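Local coordinates for protein MstE (Scytonema sp. PCC 10023, PDB 6SBF) that probably cyclises linear isoprenoid precursors into polycyclic terpenoid scaffolds for merosterol biosynthesis, as a monodomain class II terpene cyclase, at residues F48-A53 with F339-I344. The protein carries 1 engineered substitution. Numbering follows the deposited sequence.
Sequences FNFPQA and FEGSII
Phe50 and Phe339 form an edge-to-face aromatic pair at the centre of an apolar contact between the two-stranded hairpin containing strand 47-50 and the small mixed sheet whose middle strand is 342-344. The ring planes stand at 71°, and Phe50 CD1 sits over the centre of the Phe339 ring, 3.6 Å above its plane. The Phe339 ring also closes against the turn that follows the strand: its CZ lies 3.6 Å from Pro51 CD, which sits at the ring edge, while Ala53 CB approaches CE2. Both elements belong to the non-helical part of an α6-α6 barrel, the helical fold of this cyclase, and each side contributes a type II β turn, Phe50 to Ala53 and Phe339 to Ser342. The second turn is closed by Ser342 N bonding to Phe339 O. Ile344 packs against both phenylalanines of the facing strand. A chi1 of 69° tucks CG1 of Ile344 over its own backbone, and CD1 reaches over the face of Phe50, 3.9 Å from the ring centroid in a CH-pi contact, and also touches Phe48 CD1 at 4.0 Å. Replacing Phe339 by an alanine would probably leave the Phe50 edge without the ring face it meets and open a gap beside Pro51 and Ala53. Beyond the two segments, Tyr330 stacks on Phe339, and Tyr101 meets Phe50 edge-to-face.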
ATOM      1  N   PHE A  48       1.543   9.727  -8.650  1.00 12.05           N
ATOM      2  CA  PHE A  48       2.128  10.705  -7.726  1.00 13.98           C
ATOM      3  C   PHE A  48       3.038  11.656  -8.477  1.00 13.41           C
ATOM      4  O   PHE A  48       3.592  11.320  -9.525  1.00 14.07           O
ATOM      5  CB  PHE A  48       2.820  10.069  -6.524  1.00 13.54           C
ATOM      6  CG  PHE A  48       1.911   9.202  -5.674  1.00 12.39           C
ATOM      7  CD1 PHE A  48       1.134   9.771  -4.675  1.00 14.10           C
ATOM      8  CD2 PHE A  48       1.826   7.827  -5.892  1.00 14.41           C
ATOM      9  CE1 PHE A  48       0.277   8.971  -3.928  1.00 16.68           C
ATOM     10  CE2 PHE A  48       0.960   7.066  -5.124  1.00 16.62           C
ATOM     11  CZ  PHE A  48       0.206   7.631  -4.128  1.00 17.71           C
ATOM     12  N   ASN A  49       3.204  12.855  -7.919  1.00 14.32           N
ATOM     13  CA  ASN A  49       4.048  13.858  -8.593  1.00 13.59           C
ATOM     14  C   ASN A  49       4.622  14.815  -7.566  1.00 14.80           C
ATOM     15  O   ASN A  49       3.833  15.361  -6.724  1.00 18.15           O
ATOM     16  CB  ASN A  49       3.248  14.626  -9.645  1.00 14.68           C
ATOM     17  CG  ASN A  49       4.086  15.460 -10.581  1.00 15.87           C
ATOM     18  OD1 ASN A  49       5.304  15.387 -10.609  1.00 18.30           O
ATOM     19  ND2 ASN A  49       3.403  16.317 -11.290  1.00 24.37           N
ATOM     20  N   PHE A  50       5.925  15.018  -7.661  1.00 14.87           N
ATOM     21  CA  PHE A  50       6.622  16.098  -6.929  1.00 16.31           C
ATOM     22  C   PHE A  50       7.061  17.097  -7.985  1.00 16.73           C
ATOM     23  O   PHE A  50       8.188  17.023  -8.490  1.00 22.02           O
ATOM     24  CB  PHE A  50       7.814  15.540  -6.180  1.00 18.14           C
ATOM     25  CG  PHE A  50       7.455  14.625  -5.053  1.00 18.08           C
ATOM     26  CD1 PHE A  50       7.220  15.105  -3.793  1.00 23.51           C
ATOM     27  CD2 PHE A  50       7.332  13.262  -5.269  1.00 19.24           C
ATOM     28  CE1 PHE A  50       6.878  14.238  -2.758  1.00 27.93           C
ATOM     29  CE2 PHE A  50       7.045  12.376  -4.240  1.00 24.98           C
ATOM     30  CZ  PHE A  50       6.807  12.895  -2.998  1.00 26.46           C
ATOM     31  N   PRO A  51       6.196  18.026  -8.395  1.00 17.39           N
ATOM     32  CA  PRO A  51       6.512  18.925  -9.503  1.00 21.54           C
ATOM     33  C   PRO A  51       7.768  19.753  -9.275  1.00 23.79           C
ATOM     34  O   PRO A  51       7.960  20.262  -8.175  1.00 25.30           O
ATOM     35  CB  PRO A  51       5.273  19.775  -9.684  1.00 24.34           C
ATOM     36  CG  PRO A  51       4.301  19.392  -8.659  1.00 27.02           C
ATOM     37  CD  PRO A  51       4.862  18.246  -7.864  1.00 17.30           C
ATOM     38  N   GLN A  52       8.563  19.817 -10.344  1.00 28.78           N
ATOM     39  CA  GLN A  52       9.796  20.641 -10.458  1.00 37.38           C
ATOM     40  C   GLN A  52      10.780  20.091  -9.438  1.00 31.64           C
ATOM     41  O   GLN A  52      11.701  20.752  -9.102  1.00 46.82           O
ATOM     42  CB  GLN A  52       9.512  22.140 -10.324  1.00 41.58           C
ATOM     43  CG  GLN A  52       8.415  22.659 -11.236  1.00 50.36           C
ATOM     44  CD  GLN A  52       8.486  24.170 -11.319  1.00 58.30           C
ATOM     45  OE1 GLN A  52       8.722  24.869 -10.328  1.00 66.41           O
ATOM     46  NE2 GLN A  52       8.273  24.703 -12.512  1.00 84.58           N
ATOM     47  N   ALA A  53      10.604  18.836  -9.031  1.00 33.05           N
ATOM     48  CA  ALA A  53      11.499  18.195  -8.049  1.00 36.06           C
ATOM     49  C   ALA A  53      11.679  16.752  -8.502  1.00 40.93           C
ATOM     50  O   ALA A  53      12.221  16.464  -9.577  1.00 52.98           O
ATOM     51  CB  ALA A  53      10.928  18.326  -6.640  1.00 35.67           C
ATOM     52  N   PHE A 339       7.242  20.767  -0.042  1.00 20.25           N
ATOM     53  CA  PHE A 339       6.625  19.450   0.174  1.00 19.20           C
ATOM     54  C   PHE A 339       6.574  19.068   1.653  1.00 18.56           C
ATOM     55  O   PHE A 339       5.604  18.375   2.033  1.00 19.67           O
ATOM     56  CB  PHE A 339       7.333  18.403  -0.671  1.00 21.27           C
ATOM     57  CG  PHE A 339       7.113  18.625  -2.136  1.00 22.02           C
ATOM     58  CD1 PHE A 339       5.865  18.389  -2.720  1.00 23.20           C
ATOM     59  CD2 PHE A 339       8.154  19.055  -2.929  1.00 26.66           C
ATOM     60  CE1 PHE A 339       5.695  18.530  -4.095  1.00 26.01           C
ATOM     61  CE2 PHE A 339       7.952  19.270  -4.287  1.00 25.66           C
ATOM     62  CZ  PHE A 339       6.724  19.030  -4.865  1.00 28.86           C
ATOM     63  N   GLU A 340       7.551  19.496   2.450  1.00 19.65           N
ATOM     64  CA  GLU A 340       7.598  19.099   3.863  1.00 19.55           C
ATOM     65  C   GLU A 340       6.364  19.665   4.547  1.00 19.63           C
ATOM     66  O   GLU A 340       6.061  20.858   4.393  1.00 20.04           O
ATOM     67  CB  GLU A 340       8.867  19.540   4.570  1.00 24.59           C
ATOM     68  CG  GLU A 340      10.122  18.962   3.957  1.00 27.33           C
ATOM     69  CD  GLU A 340      10.665  19.698   2.738  1.00 42.19           C
ATOM     70  OE1 GLU A 340      11.592  19.154   2.158  1.00 59.52           O
ATOM     71  OE2 GLU A 340      10.131  20.761   2.334  1.00 36.23           O
ATOM     72  N   GLY A 341       5.684  18.791   5.274  1.00 16.57           N
ATOM     73  CA  GLY A 341       4.445  19.109   5.968  1.00 18.84           C
ATOM     74  C   GLY A 341       3.250  19.115   5.071  1.00 17.09           C
ATOM     75  O   GLY A 341       2.180  19.525   5.530  1.00 20.17           O
ATOM     76  N   SER A 342       3.376  18.569   3.870  1.00 16.32           N
ATOM     77  CA  SER A 342       2.240  18.498   2.926  0.50 16.18           C
ATOM     78  C   SER A 342       1.908  17.056   2.534  1.00 14.30           C
ATOM     79  O   SER A 342       2.705  16.148   2.831  1.00 15.70           O
ATOM     80  CB  SER A 342       2.512  19.346   1.719  0.50 16.78           C
ATOM     81  OG  SER A 342       3.263  18.608   0.770  0.50 17.64           O
ATOM     82  N   ILE A 343       0.733  16.945   1.956  1.00 14.70           N
ATOM     83  CA  ILE A 343       0.168  15.681   1.498  1.00 14.89           C
ATOM     84  C   ILE A 343      -0.022  15.785  -0.004  1.00 15.30           C
ATOM     85  O   ILE A 343      -0.636  16.744  -0.498  1.00 17.01           O
ATOM     86  CB  ILE A 343      -1.136  15.395   2.246  1.00 14.67           C
ATOM     87  CG1 ILE A 343      -0.913  15.278   3.735  1.00 16.00           C
ATOM     88  CG2 ILE A 343      -1.833  14.170   1.702  1.00 16.55           C
ATOM     89  CD1 ILE A 343      -2.200  15.133   4.546  1.00 19.84           C
ATOM     90  N   ILE A 344       0.410  14.746  -0.698  1.00 15.05           N
ATOM     91  CA  ILE A 344       0.117  14.556  -2.135  1.00 15.86           C
ATOM     92  C   ILE A 344      -0.795  13.354  -2.343  1.00 14.73           C
ATOM     93  O   ILE A 344      -0.992  12.564  -1.436  1.00 16.49           O
ATOM     94  CB  ILE A 344       1.436  14.500  -2.919  1.00 17.41           C
ATOM     95  CG1 ILE A 344       2.256  13.249  -2.630  1.00 18.53           C
ATOM     96  CG2 ILE A 344       2.232  15.786  -2.710  1.00 20.51           C
ATOM     97  CD1 ILE A 344       3.277  13.027  -3.688  1.00 22.45           C
TER